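Local structure of alternansucrase (6HVG) at residues A[784-787]-A[788-792]; A[756-759]-A[760-764]; A[775-779]-A[780-784]; A[681-684]-A[685-689]. The protein belongs to glycoside hydrolase family 70, combining a catalytic region of the TIM-barrel clan with repeats of the choline-binding, cell-wall-binding type. One frame throughout, in Å; residues are numbered along the deposited sequence.

Interaction 1 (A[784-787]-A[788-792])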
# COMPACT_ATOMS: atom_id res chain seq x y z
N GLN A 784 10.25 20.77 -3.51
CA GLN A 784 9.34 21.49 -4.41
C GLN A 784 7.88 21.21 -4.07
O GLN A 784 7.07 22.14 -4.05
CB GLN A 784 9.54 21.04 -5.86
CG GLN A 784 10.86 21.43 -6.49
CD GLN A 784 11.08 20.71 -7.82
OE1 GLN A 784 10.19 20.04 -8.35
NE2 GLN A 784 12.28 20.86 -8.37
N GLY A 785 7.57 19.94 -3.80
CA GLY A 785 6.22 19.54 -3.41
C GLY A 785 5.84 20.20 -2.11
O GLY A 785 4.72 20.69 -1.93
N MET A 786 6.79 20.22 -1.19
CA MET A 786 6.58 20.81 0.12
C MET A 786 6.19 22.26 0.05
O MET A 786 5.38 22.71 0.87
CB MET A 786 7.83 20.63 0.98
CG MET A 786 7.96 19.24 1.57
SD MET A 786 6.54 18.82 2.60
CE MET A 786 7.18 17.34 3.38
N GLU A 787 6.73 23.00 -0.91
CA GLU A 787 6.35 24.40 -1.08
C GLU A 787 4.85 24.56 -1.42
O GLU A 787 4.21 25.50 -0.95
CB GLU A 787 7.25 25.12 -2.10
CG GLU A 787 8.65 25.42 -1.59
CD GLU A 787 8.68 26.32 -0.33
OE1 GLU A 787 8.22 27.48 -0.38
OE2 GLU A 787 9.17 25.85 0.73
N PHE A 788 4.29 23.63 -2.21
CA PHE A 788 2.85 23.64 -2.52
C PHE A 788 2.02 23.25 -1.30
O PHE A 788 0.95 23.82 -1.03
CB PHE A 788 2.51 22.72 -3.72
CG PHE A 788 3.18 23.13 -5.01
CD1 PHE A 788 2.91 24.37 -5.59
CD2 PHE A 788 4.10 22.28 -5.64
CE1 PHE A 788 3.55 24.76 -6.76
CE2 PHE A 788 4.73 22.67 -6.81
CZ PHE A 788 4.46 23.91 -7.37
N TYR A 789 2.54 22.25 -0.58
CA TYR A 789 1.93 21.74 0.65
C TYR A 789 1.82 22.84 1.70
O TYR A 789 0.77 22.99 2.34
CB TYR A 789 2.75 20.56 1.16
CG TYR A 789 2.29 19.91 2.44
CD1 TYR A 789 1.23 19.02 2.44
CD2 TYR A 789 2.94 20.15 3.63
CE1 TYR A 789 0.82 18.40 3.61
CE2 TYR A 789 2.53 19.55 4.81
CZ TYR A 789 1.48 18.66 4.79
OH TYR A 789 1.08 18.02 5.95
N TYR A 790 2.90 23.60 1.88
CA TYR A 790 2.88 24.76 2.79
C TYR A 790 1.86 25.81 2.32
O TYR A 790 1.11 26.33 3.12
CB TYR A 790 4.26 25.42 2.91
CG TYR A 790 5.42 24.55 3.38
CD1 TYR A 790 5.24 23.47 4.24
CD2 TYR A 790 6.72 24.85 2.98
CE1 TYR A 790 6.31 22.69 4.66
CE2 TYR A 790 7.81 24.09 3.39
CZ TYR A 790 7.60 23.01 4.23
OH TYR A 790 8.70 22.30 4.62
N LYS A 791 1.86 26.13 1.03
CA LYS A 791 0.93 27.13 0.46
C LYS A 791 -0.52 26.76 0.72
O LYS A 791 -1.35 27.60 1.04
CB LYS A 791 1.18 27.28 -1.05
CG LYS A 791 0.20 28.15 -1.83
CD LYS A 791 0.56 29.62 -1.77
CE LYS A 791 -0.55 30.45 -2.44
NZ LYS A 791 -1.84 30.53 -1.67
N ASP A 792 -0.82 25.48 0.58
CA ASP A 792 -2.16 24.93 0.83
C ASP A 792 -2.52 24.97 2.31
O ASP A 792 -3.63 25.31 2.67
CB ASP A 792 -2.20 23.49 0.32
CG ASP A 792 -3.47 22.76 0.74
OD1 ASP A 792 -3.39 21.85 1.61
OD2 ASP A 792 -4.52 23.10 0.16
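M786 meets two tyrosines, Y789 and Y790, on the buried side of helix 779-793. The bend at chi2 (-59°) turns its sulfur forward along the helix: SD lies 4.8 Å from the Y789 ring centroid and 5.1 Å from that of Y790, slanting to both rings in Met-aromatic contacts. A long, pliable thioether suits a place where two aromatic surfaces must be met together. Beneath it the backbone is closely knit. M786 O accepts Y790 N at 2.8 Å and also lies over one face of the Y790 ring, while Y789 N binds G785 O at 3.0 Å. Both tyrosine hydroxyls have partners outside the segments: Y789 OH bonds E832, and Y790 OH bonds G833 N weakly.

The solvent side is looser. Q784, E787 and K791 are exposed, and among them E787 alone adds a notable side-chain touch: OE2 comes to the edge of the Y790 ring, 3.5 Å from CD2, with the carboxylate turned 84° to the ring plane. F788 stacks on H767. Sulfur and aromatic pi systems are both polarisable, so the inner side probably coheres largely by dispersion, while the E787 carboxylate is probably drawn mildly to the Y790 ring hydrogens.

Interaction 2 (A[756-759]-A[760-764])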
# COMPACT_ATOMS: atom_id res chain seq x y z
N ALA A 756 -0.03 12.68 7.26
CA ALA A 756 1.17 13.37 6.80
C ALA A 756 1.63 12.80 5.46
O ALA A 756 1.63 13.49 4.45
CB ALA A 756 2.27 13.27 7.85
N GLN A 757 2.02 11.54 5.48
CA GLN A 757 2.59 10.84 4.33
C GLN A 757 1.70 10.90 3.08
O GLN A 757 2.20 11.08 1.98
CB GLN A 757 2.87 9.36 4.65
CG GLN A 757 2.57 8.92 6.08
CD GLN A 757 1.67 7.73 6.17
OE1 GLN A 757 1.15 7.43 7.23
NE2 GLN A 757 1.42 7.10 5.04
N ASP A 758 0.40 10.72 3.25
CA ASP A 758 -0.50 10.75 2.09
C ASP A 758 -0.70 12.17 1.53
O ASP A 758 -0.43 12.42 0.35
CB ASP A 758 -1.84 10.07 2.41
CG ASP A 758 -1.75 8.54 2.32
OD1 ASP A 758 -0.64 7.99 2.08
OD2 ASP A 758 -2.80 7.89 2.49
N PRO A 759 -1.15 13.12 2.36
CA PRO A 759 -1.21 14.49 1.87
C PRO A 759 0.08 15.02 1.19
O PRO A 759 0.01 15.60 0.11
CB PRO A 759 -1.52 15.28 3.13
CG PRO A 759 -2.35 14.34 3.95
CD PRO A 759 -1.86 12.96 3.64
N ILE A 760 1.23 14.83 1.82
CA ILE A 760 2.48 15.31 1.23
C ILE A 760 2.71 14.72 -0.17
O ILE A 760 3.18 15.41 -1.06
CB ILE A 760 3.68 15.07 2.18
CG1 ILE A 760 3.73 16.18 3.23
CG2 ILE A 760 5.01 15.07 1.44
CD1 ILE A 760 3.92 15.71 4.65
N ARG A 761 2.37 13.45 -0.35
CA ARG A 761 2.53 12.80 -1.66
C ARG A 761 1.41 13.20 -2.63
O ARG A 761 1.68 13.48 -3.79
CB ARG A 761 2.62 11.27 -1.52
CG ARG A 761 3.94 10.84 -0.89
CD ARG A 761 4.06 9.34 -0.72
NE ARG A 761 3.09 8.83 0.25
CZ ARG A 761 3.03 7.56 0.68
NH1 ARG A 761 3.89 6.67 0.23
NH2 ARG A 761 2.10 7.20 1.56
N LYS A 762 0.16 13.26 -2.17
CA LYS A 762 -0.97 13.72 -3.02
C LYS A 762 -0.65 15.08 -3.61
O LYS A 762 -0.96 15.36 -4.75
CB LYS A 762 -2.28 13.84 -2.24
CG LYS A 762 -2.73 12.57 -1.53
CD LYS A 762 -4.21 12.26 -1.68
CE LYS A 762 -4.68 11.19 -0.67
NZ LYS A 762 -4.63 11.61 0.77
N ALA A 763 -0.01 15.93 -2.81
CA ALA A 763 0.41 17.26 -3.26
C ALA A 763 1.44 17.16 -4.39
O ALA A 763 1.34 17.87 -5.38
CB ALA A 763 0.97 18.05 -2.11
N MET A 764 2.39 16.25 -4.25
CA MET A 764 3.42 16.03 -5.29
C MET A 764 2.81 15.49 -6.58
O MET A 764 3.18 15.90 -7.67
CB MET A 764 4.49 15.07 -4.78
CG MET A 764 5.25 15.64 -3.58
SD MET A 764 6.42 14.53 -2.79
CE MET A 764 7.73 14.45 -4.03
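D758 and R761 form a charged link between the first helical turn and the next, a salt bridge from R761 NH2 to D758 OD1 at 2.9 Å. The arginine chain bends at chi3 (-66°), curling its head back toward the helix start; carboxylate and guanidinium planes stand 33° apart. The same head also hydrogen-bonds the backbone, R761 NE reaching Q757 O at 3.0 Å from above the carbonyl plane. Q757 O takes two donors, since R761 N also reaches it in a weak bond. A third nitrogen, NH1, makes a weak bond to M773 O. Arginine suits the site because one flat group can serve several acceptors. K762 NZ lies 4.5 Å from D758 OD2, probably at most a weak attraction.

Regular backbone bonds come second: I760 N to A756 O at 3.0 Å, K762 N to D758 O at 2.7 Å and A763 N to P759 O at 2.9 Å. P759 is well placed, for a residue in the first turn has no preceding turn whose carbonyl its nitrogen would have to meet.

Between the two segments apolar contact is slight, A756 CB touching I760 CD1 at 4.3 Å; I760 also faces helix 779-793. A756 holds the N-cap position without a polar group to cap with. P759 and D758, whose charge probably suits the helix dipole, are residue types common in a first turn, here after TIM-barrel strand 745-747.

Interaction 3 (A[775-779]-A[780-784]); sequences DTFTF and DQLAQ
T778 and Q781 are joined where the loop enters helix 779-793: the backbone N of T778 donates to Q781 OE1 at 2.8 Å, with an N-H...O angle of 160°. The donor stands above the plane of the amide, 52° out of it. The other end of that amide is also used, Q781 NE2 donating to I769 O, so bonds at both ends fix its rotation. Glutamine fits here because it offers an acceptor to the helix start and a donor to I769 O, earlier in the same loop.

T778 is the N-cap and Q781 the third residue of the helix, and their bond is the half of a capping box in which the later side chain receives the N-cap N-H. The reciprocal half is absent: the threonine side chain makes no capping bond. Its OG1 meets a water at 2.8 Å, and the water donates to D780 OD2 at 2.6 Å, a bridge that links both polar side chains. F777, just before the N-cap, packs on L782, its CE1 4.0 Å from L782 CB, which is the hydrophobic staple that commonly accompanies such a box. With chi1 at 55°, F777 CG sits between its backbone N and carbonyl carbon, and the ring crosses the leucine obliquely. F1105 meets the F777 ring edge-to-face.

The first turn is closed by backbone bonds: T778 O accepts L782 N and F779 O accepts A783 N, each at 2.9 Å, while Q784 N bonds D780 O.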
# COMPACT_ATOMS: atom_id res chain seq x y z
N ASP A 775 6.05 5.68 -6.10
CA ASP A 775 7.12 6.23 -6.93
C ASP A 775 8.29 6.73 -6.05
O ASP A 775 8.08 7.24 -4.96
CB ASP A 775 6.54 7.39 -7.75
CG ASP A 775 6.86 7.31 -9.22
OD1 ASP A 775 7.46 6.30 -9.66
OD2 ASP A 775 6.47 8.28 -9.93
N THR A 776 9.51 6.57 -6.55
CA THR A 776 10.69 7.08 -5.88
C THR A 776 10.86 8.56 -6.16
O THR A 776 10.86 8.97 -7.33
CB THR A 776 11.95 6.35 -6.37
OG1 THR A 776 11.86 4.99 -5.99
CG2 THR A 776 13.23 6.87 -5.71
N PHE A 777 11.05 9.37 -5.11
CA PHE A 777 11.26 10.79 -5.30
C PHE A 777 12.57 11.22 -4.64
O PHE A 777 12.96 10.68 -3.62
CB PHE A 777 10.07 11.67 -4.84
CG PHE A 777 9.64 11.44 -3.44
CD1 PHE A 777 10.28 12.10 -2.40
CD2 PHE A 777 8.58 10.61 -3.16
CE1 PHE A 777 9.90 11.91 -1.10
CE2 PHE A 777 8.17 10.42 -1.86
CZ PHE A 777 8.83 11.07 -0.83
N THR A 778 13.22 12.20 -5.25
CA THR A 778 14.47 12.72 -4.78
C THR A 778 14.15 13.78 -3.69
O THR A 778 13.02 14.25 -3.57
CB THR A 778 15.30 13.25 -5.99
OG1 THR A 778 16.67 12.91 -5.79
CG2 THR A 778 15.18 14.74 -6.17
N PHE A 779 15.14 14.13 -2.90
CA PHE A 779 14.96 15.17 -1.88
C PHE A 779 14.58 16.53 -2.45
O PHE A 779 13.75 17.22 -1.86
CB PHE A 779 16.21 15.34 -1.01
CG PHE A 779 16.19 14.51 0.23
CD1 PHE A 779 15.34 14.85 1.29
CD2 PHE A 779 17.03 13.41 0.36
CE1 PHE A 779 15.33 14.10 2.45
CE2 PHE A 779 17.01 12.65 1.53
CZ PHE A 779 16.15 13.00 2.56
N ASP A 780 15.17 16.93 -3.58
CA ASP A 780 14.76 18.14 -4.30
C ASP A 780 13.29 18.06 -4.72
O ASP A 780 12.57 19.03 -4.61
CB ASP A 780 15.65 18.39 -5.53
CG ASP A 780 17.13 18.34 -5.18
OD1 ASP A 780 17.94 18.99 -5.88
OD2 ASP A 780 17.48 17.65 -4.19
N GLN A 781 12.89 16.90 -5.22
CA GLN A 781 11.50 16.69 -5.61
C GLN A 781 10.60 16.87 -4.40
O GLN A 781 9.54 17.50 -4.50
CB GLN A 781 11.31 15.28 -6.18
CG GLN A 781 11.55 15.14 -7.68
CD GLN A 781 11.60 13.69 -8.10
OE1 GLN A 781 12.58 13.02 -7.84
NE2 GLN A 781 10.53 13.20 -8.70
N LEU A 782 11.01 16.34 -3.26
CA LEU A 782 10.27 16.54 -2.02
C LEU A 782 10.14 18.02 -1.63
O LEU A 782 9.05 18.47 -1.27
CB LEU A 782 10.92 15.78 -0.88
CG LEU A 782 10.27 15.86 0.50
CD1 LEU A 782 8.81 15.50 0.46
CD2 LEU A 782 11.01 14.94 1.46
N ALA A 783 11.24 18.76 -1.73
CA ALA A 783 11.27 20.19 -1.38
C ALA A 783 10.31 21.04 -2.20
O ALA A 783 9.64 21.93 -1.66
CB ALA A 783 12.68 20.74 -1.49
N GLN A 784 10.25 20.77 -3.51
CA GLN A 784 9.34 21.49 -4.41
C GLN A 784 7.88 21.21 -4.07
O GLN A 784 7.07 22.14 -4.05
CB GLN A 784 9.54 21.04 -5.86
CG GLN A 784 10.86 21.43 -6.49
CD GLN A 784 11.08 20.71 -7.82
OE1 GLN A 784 10.19 20.04 -8.35
NE2 GLN A 784 12.28 20.86 -8.37
O HOH W 1 17.55 15.01 -4.24

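Interaction 4 (A[681-684]-A[685-689]); sequences YTVT and SQFGN
Y681 holds CG opposite its own nitrogen (chi1 -169°), a setting that lays the ring along the helix and under S685, one turn on. The serine CB comes over one face of the ring, 4.2 Å from its centroid and 18° off the normal, in a CH-pi contact displaced toward the rim. A small residue suits this spot, since its single methylene can lie on the ring face without burying a bulky chain. On the buried side V683 points its CG2 along the helix toward F687, with 3.8 Å between CG2 and F687 CE2. F687, at chi1 -72°, tips its ring back so that V683 O lies over one face. Valine and phenylalanine run side by side here, as befits apolar neighbours one turn apart.

The backbone joins the same turns. S685 N donates to Y681 O at 2.7 Å, F687 N to V683 O at 3.1 Å, and G688 N to T684 O at 3.2 Å.

T684 OG1 bonds F748 O, and T682 OG1 bonds D680, T729 and L730. This joins helix 681-692, which follows strand 678-679, to the end of the adjacent barrel strand 745-747. Chemically, V683 and F687 cohere by dispersion on the buried side and Y681 and S685 by a CH-pi contact nearer the surface, while the two threonines direct their hydroxyls to partners outside the helix, consistent with anchoring it.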
# COMPACT_ATOMS: atom_id res chain seq x y z
N TYR A 681 -7.44 5.32 19.07
CA TYR A 681 -7.84 5.69 17.73
C TYR A 681 -9.30 6.16 17.68
O TYR A 681 -9.66 6.90 16.77
CB TYR A 681 -7.62 4.54 16.74
CG TYR A 681 -7.77 4.97 15.30
CD1 TYR A 681 -6.99 6.02 14.80
CD2 TYR A 681 -8.70 4.38 14.45
CE1 TYR A 681 -7.13 6.45 13.49
CE2 TYR A 681 -8.86 4.82 13.14
CZ TYR A 681 -8.06 5.85 12.66
OH TYR A 681 -8.17 6.31 11.37
N THR A 682 -10.12 5.77 18.65
CA THR A 682 -11.53 6.15 18.63
C THR A 682 -11.68 7.66 18.65
O THR A 682 -12.51 8.21 17.92
CB THR A 682 -12.33 5.53 19.80
OG1 THR A 682 -11.84 6.03 21.05
CG2 THR A 682 -12.24 4.00 19.81
N VAL A 683 -10.86 8.34 19.45
CA VAL A 683 -10.87 9.81 19.51
C VAL A 683 -10.17 10.44 18.28
O VAL A 683 -10.66 11.43 17.73
CB VAL A 683 -10.33 10.37 20.86
CG1 VAL A 683 -8.83 10.20 21.01
CG2 VAL A 683 -10.66 11.84 21.02
N THR A 684 -9.06 9.87 17.84
CA THR A 684 -8.37 10.35 16.64
C THR A 684 -9.26 10.22 15.40
O THR A 684 -9.31 11.12 14.53
CB THR A 684 -7.07 9.57 16.38
OG1 THR A 684 -6.26 9.58 17.56
CG2 THR A 684 -6.31 10.16 15.20
N SER A 685 -9.98 9.11 15.33
CA SER A 685 -10.95 8.85 14.26
C SER A 685 -12.08 9.88 14.24
O SER A 685 -12.42 10.41 13.19
CB SER A 685 -11.53 7.46 14.44
OG SER A 685 -12.52 7.19 13.51
N GLN A 686 -12.63 10.18 15.41
CA GLN A 686 -13.72 11.14 15.51
C GLN A 686 -13.25 12.56 15.15
O GLN A 686 -14.04 13.36 14.66
CB GLN A 686 -14.31 11.12 16.92
CG GLN A 686 -15.72 11.68 17.03
CD GLN A 686 -16.68 10.89 16.20
OE1 GLN A 686 -16.90 9.72 16.45
NE2 GLN A 686 -17.24 11.52 15.18
N PHE A 687 -11.99 12.90 15.41
CA PHE A 687 -11.46 14.18 14.95
C PHE A 687 -11.50 14.23 13.43
O PHE A 687 -11.82 15.25 12.84
CB PHE A 687 -10.01 14.41 15.40
CG PHE A 687 -9.85 14.70 16.87
CD1 PHE A 687 -10.66 15.60 17.51
CD2 PHE A 687 -8.83 14.09 17.59
CE1 PHE A 687 -10.48 15.88 18.85
CE2 PHE A 687 -8.65 14.36 18.93
CZ PHE A 687 -9.46 15.26 19.56
N GLY A 688 -11.15 13.10 12.81
CA GLY A 688 -11.20 12.97 11.35
C GLY A 688 -12.57 13.31 10.79
O GLY A 688 -12.68 14.11 9.89
N ASN A 689 -13.62 12.69 11.35
CA ASN A 689 -14.96 12.81 10.83
C ASN A 689 -15.65 14.12 11.20
O ASN A 689 -16.42 14.65 10.39
CB ASN A 689 -15.82 11.64 11.34
CG ASN A 689 -15.31 10.30 10.86
OD1 ASN A 689 -14.69 10.19 9.80
ND2 ASN A 689 -15.56 9.26 11.64

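In the fold
Interactions 1, 2 and 3 form one cluster built from two successive helices, 757-766 and 779-793. Interaction 1 continues the helix that interaction 3 starts, the two sharing Q784. Interaction 2 packs against both: M786 CE lies 3.6 Å from I760 CG1, and M764 CE lies 3.6 Å from F777 CG, with centres 10 and 11 Å from interactions 1 and 3. Interaction 4 stands apart on helix 681-692, its nearest atoms about 10 Å from interaction 2 and about 14 Å from interaction 1. Strands 678-679 and 745-747, adjacent in the barrel, precede helices 681-692 and 757-766. The calcium ligands E575, D581, N625 and D1159 belong to none of these segments.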